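Local coordinates for FOG-3 protein (Caenorhabditis elegans, PDB 5TD6) that binds RNA as a multimer and specifies sperm fate in the nematode germline, the piece here being its BTG/Tob domain, at residues B[52-55]-B[56-59]; B[114-117]-B[118-121]. The protein carries 2 engineered substitutions. One frame throughout, in Å; residues are numbered along the deposited sequence.

Contact 1: B[52-55]-B[56-59]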
loop_
_atom_site.group_PDB
_atom_site.type_symbol
_atom_site.label_atom_id
_atom_site.label_comp_id
_atom_site.label_asym_id
_atom_site.label_seq_id
_atom_site.Cartn_x
_atom_site.Cartn_y
_atom_site.Cartn_z
ATOM N N GLY B 52 17.913 10.215 12.675
ATOM C CA GLY B 52 17.585 8.911 13.221
ATOM C C GLY B 52 17.400 7.829 12.172
ATOM O O GLY B 52 17.038 6.705 12.500
ATOM N N GLU B 53 17.649 8.174 10.915
ATOM C CA GLU B 53 17.461 7.251 9.793
ATOM C C GLU B 53 18.158 5.900 9.985
ATOM O O GLU B 53 17.595 4.835 9.692
ATOM C CB GLU B 53 17.951 7.922 8.507
ATOM C CG GLU B 53 18.398 6.985 7.417
ATOM C CD GLU B 53 18.574 7.702 6.103
ATOM O OE1 GLU B 53 19.703 7.720 5.567
ATOM O OE2 GLU B 53 17.571 8.241 5.598
ATOM N N MET B 54 19.380 5.943 10.492
ATOM C CA MET B 54 20.162 4.734 10.653
ATOM C C MET B 54 19.624 3.883 11.788
ATOM O O MET B 54 19.554 2.662 11.672
ATOM C CB MET B 54 21.634 5.082 10.889
ATOM C CG MET B 54 22.286 5.728 9.682
ATOM S SD MET B 54 22.155 4.658 8.231
ATOM C CE MET B 54 23.051 3.222 8.822
ATOM N N LYS B 55 19.247 4.523 12.888
ATOM C CA LYS B 55 18.713 3.777 14.023
ATOM C C LYS B 55 17.427 3.044 13.676
ATOM O O LYS B 55 17.090 2.049 14.311
ATOM C CB LYS B 55 18.453 4.701 15.215
ATOM C CG LYS B 55 19.022 4.141 16.522
ATOM C CD LYS B 55 18.005 4.140 17.666
ATOM C CE LYS B 55 18.540 3.329 18.848
ATOM N NZ LYS B 55 17.465 2.799 19.735
ATOM N N ARG B 56 16.705 3.536 12.670
ATOM C CA ARG B 56 15.390 2.989 12.350
ATOM C C ARG B 56 15.436 1.886 11.309
ATOM O O ARG B 56 14.525 1.057 11.238
ATOM C CB ARG B 56 14.456 4.113 11.882
ATOM C CG ARG B 56 13.985 5.006 13.032
ATOM C CD ARG B 56 12.891 5.989 12.591
ATOM N NE ARG B 56 13.302 6.794 11.446
ATOM C CZ ARG B 56 13.714 8.052 11.537
ATOM N NH1 ARG B 56 13.777 8.644 12.729
ATOM N NH2 ARG B 56 14.058 8.720 10.444
ATOM N N MET B 57 16.495 1.873 10.504
ATOM C CA MET B 57 16.584 0.931 9.399
ATOM C C MET B 57 16.455 -0.507 9.882
ATOM O O MET B 57 16.899 -0.851 10.978
ATOM C CB MET B 57 17.905 1.108 8.645
ATOM C CG MET B 57 19.096 0.428 9.287
ATOM S SD MET B 57 20.628 0.756 8.388
ATOM C CE MET B 57 21.373 -0.877 8.387
ATOM N N ILE B 58 15.815 -1.338 9.071
ATOM C CA ILE B 58 15.713 -2.748 9.420
ATOM C C ILE B 58 16.232 -3.605 8.282
ATOM O O ILE B 58 16.323 -3.164 7.137
ATOM C CB ILE B 58 14.272 -3.181 9.769
ATOM C CG1 ILE B 58 13.338 -2.990 8.574
ATOM C CG2 ILE B 58 13.769 -2.443 11.008
ATOM C CD1 ILE B 58 11.890 -3.278 8.894
ATOM N N ASN B 59 16.632 -4.822 8.637
ATOM C CA ASN B 59 17.242 -5.795 7.728
ATOM C C ASN B 59 16.422 -7.083 7.756
ATOM O O ASN B 59 16.212 -7.664 8.825
ATOM C CB ASN B 59 18.693 -6.044 8.148
ATOM C CG ASN B 59 19.450 -6.967 7.197
ATOM O OD1 ASN B 59 19.047 -8.109 6.937
ATOM N ND2 ASN B 59 20.567 -6.468 6.683
#

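Contact 2: B[114-117]-B[118-121]. Engineered in segment 114-117: A117 (natural residue Cys).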
loop_
_atom_site.group_PDB
_atom_site.type_symbol
_atom_site.label_atom_id
_atom_site.label_comp_id
_atom_site.label_asym_id
_atom_site.label_seq_id
_atom_site.Cartn_x
_atom_site.Cartn_y
_atom_site.Cartn_z
ATOM N N ASP B 114 3.412 13.385 2.430
ATOM C CA ASP B 114 3.417 14.483 3.400
ATOM C C ASP B 114 3.930 13.927 4.728
ATOM O O ASP B 114 3.487 12.858 5.152
ATOM C CB ASP B 114 1.977 15.047 3.503
ATOM C CG ASP B 114 1.865 16.359 4.288
ATOM O OD1 ASP B 114 2.594 16.582 5.268
ATOM O OD2 ASP B 114 0.983 17.163 3.922
ATOM N N VAL B 115 4.886 14.608 5.366
ATOM C CA VAL B 115 5.375 14.154 6.678
ATOM C C VAL B 115 4.254 14.161 7.712
ATOM O O VAL B 115 4.372 13.555 8.768
ATOM C CB VAL B 115 6.554 15.025 7.219
ATOM C CG1 VAL B 115 7.775 14.893 6.308
ATOM C CG2 VAL B 115 6.128 16.500 7.376
ATOM N N ASN B 116 3.159 14.837 7.400
ATOM C CA ASN B 116 2.021 14.884 8.315
ATOM C C ASN B 116 0.771 14.167 7.800
ATOM O O ASN B 116 -0.350 14.474 8.219
ATOM C CB ASN B 116 1.701 16.337 8.639
ATOM C CG ASN B 116 2.664 16.906 9.646
ATOM O OD1 ASN B 116 2.856 16.328 10.723
ATOM N ND2 ASN B 116 3.323 18.000 9.287
ATOM N N ALA B 117 0.972 13.174 6.931
ATOM C CA ALA B 117 -0.154 12.440 6.346
ATOM C C ALA B 117 -1.098 11.877 7.405
ATOM O O ALA B 117 -2.301 11.814 7.169
ATOM C CB ALA B 117 0.353 11.310 5.430
ATOM N N ASP B 118 -0.562 11.488 8.567
ATOM C CA ASP B 118 -1.370 10.970 9.672
ATOM C C ASP B 118 -2.517 11.882 10.065
ATOM O O ASP B 118 -3.543 11.425 10.550
ATOM C CB ASP B 118 -0.525 10.767 10.917
ATOM C CG ASP B 118 0.336 9.543 10.835
ATOM O OD1 ASP B 118 0.295 8.854 9.784
ATOM O OD2 ASP B 118 1.059 9.293 11.823
ATOM N N GLU B 119 -2.306 13.174 9.880
ATOM C CA GLU B 119 -3.286 14.167 10.308
ATOM C C GLU B 119 -4.143 14.642 9.151
ATOM O O GLU B 119 -5.009 15.494 9.316
ATOM C CB GLU B 119 -2.582 15.346 10.948
ATOM C CG GLU B 119 -1.893 14.987 12.250
ATOM C CD GLU B 119 -1.075 16.135 12.794
ATOM O OE1 GLU B 119 -0.424 16.833 11.983
ATOM O OE2 GLU B 119 -1.093 16.347 14.030
ATOM N N ASN B 120 -3.902 14.085 7.973
ATOM C CA ASN B 120 -4.596 14.568 6.788
ATOM C C ASN B 120 -5.852 13.774 6.529
ATOM O O ASN B 120 -6.011 12.667 7.023
ATOM C CB ASN B 120 -3.692 14.529 5.563
ATOM C CG ASN B 120 -2.647 15.620 5.586
ATOM O OD1 ASN B 120 -2.730 16.563 6.377
ATOM N ND2 ASN B 120 -1.651 15.493 4.731
ATOM N N TYR B 121 -6.747 14.354 5.747
ATOM C CA TYR B 121 -8.055 13.759 5.557
ATOM C C TYR B 121 -8.269 13.480 4.080
ATOM O O TYR B 121 -7.877 14.270 3.210
ATOM C CB TYR B 121 -9.148 14.682 6.147
ATOM C CG TYR B 121 -9.227 14.633 7.676
ATOM C CD1 TYR B 121 -10.051 13.712 8.318
ATOM C CD2 TYR B 121 -8.470 15.494 8.470
ATOM C CE1 TYR B 121 -10.113 13.643 9.698
ATOM C CE2 TYR B 121 -8.540 15.440 9.862
ATOM C CZ TYR B 121 -9.362 14.507 10.464
ATOM O OH TYR B 121 -9.450 14.423 11.833
HETATM O O HOH W 1 2.219 11.516 9.538
#

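Contact 1: B[52-55]-B[56-59]
The backbone of G52 meets that of R56, and E53 meets M57, in a short helical turn that runs into a strand. The continuous chain links helix 53-56 to strand 58-59 at the edge of the antiparallel sheet of the BTG/Tob domain. G52 is the N-cap, and M57 is the first to leave helical angles. The backbone hydrogen bonds are weak, and each N-H is shared between two acceptors. R56 N reaches G52 O at 3.2 Å and also E53 O, while M57 N is divided between E53 O and M54 O. At the backbone angles of G52 a CB would press against the preceding carbonyl O and also come too near R56 NH1.

R56 is the buried side chain of the turn. Its CG is anti to the carbonyl carbon, and the chain bends at chi3 (-55°). This folds the guanidinium back over the start of the helix. G52 O lies 3.7 Å above the centre of one R56 guanidinium face, with E53 N over the same face nearer the rim. The guanidinium nitrogens hydrogen-bond to A92 O, N93, N51 O and T43. E53 forms a salt bridge with R100 and a hydrogen bond with N93, so N93 ties both side chains to the sheet. M54 and M57 lie side by side, pointing the same way. The terminal CE of M54 rests 3.5 Å from M57 SD.

Contact 2: B[114-117]-B[118-121]
The side chains of D114 and N120 meet at a surface turn, in the loop between strand 111-112 and helix 126-135. D114 opens a type I beta turn, and a short 3-10 segment begins at A117, where the turn ends. The D114 CG is anti to the backbone N (chi1 -170°), which swings the carboxylate over the turn. D114 OD1 takes N116 N at 2.8 Å from above the carboxylate plane, an Asx turn. D114 OD2 receives a weak bond from N120 ND2 at 3.2 Å. The two side chains cross at about a right angle, with their planes 73° apart. A leucine at D114 would probably leave N116 N and N120 ND2 without these acceptors and set the N120 amide free to turn.

E119 N bonds to N116 O at 2.9 Å, and N120 N bonds to A117 O at the same length of 2.9 Å. N116 and E119 run side by side, with N116 OD1 and E119 OE1 3.5 Å apart. A117 is an engineered alanine in place of the natural cysteine. A water joins V115 O to D118 N. The D118 carboxylate turns to T3 and the amino end of the chain. The contact is polar almost throughout, so hydrogen bonds, more than apolar packing, define the shape of this loop.

How the contacts relate
Contact 1 and contact 2 are both local turns on the surface, and they hold different elements. Their centres lie 22 Å apart, and their nearest atoms are about 10 Å apart without touching. Contact 1 joins a helix to a strand, and one of its touching residues, an arginine tied to the sheet, is buried. Contact 2 lies in a loop and buries none of its touching residues. Contact 1 combines weak backbone bonds with a methionine pair and charged groups anchored on strand 89-93. The two 3-10-type backbone bonds of contact 2 are shorter and straighter, while its D114–N120 side-chain bond is weak. D114 also packs on R22 of the second subunit.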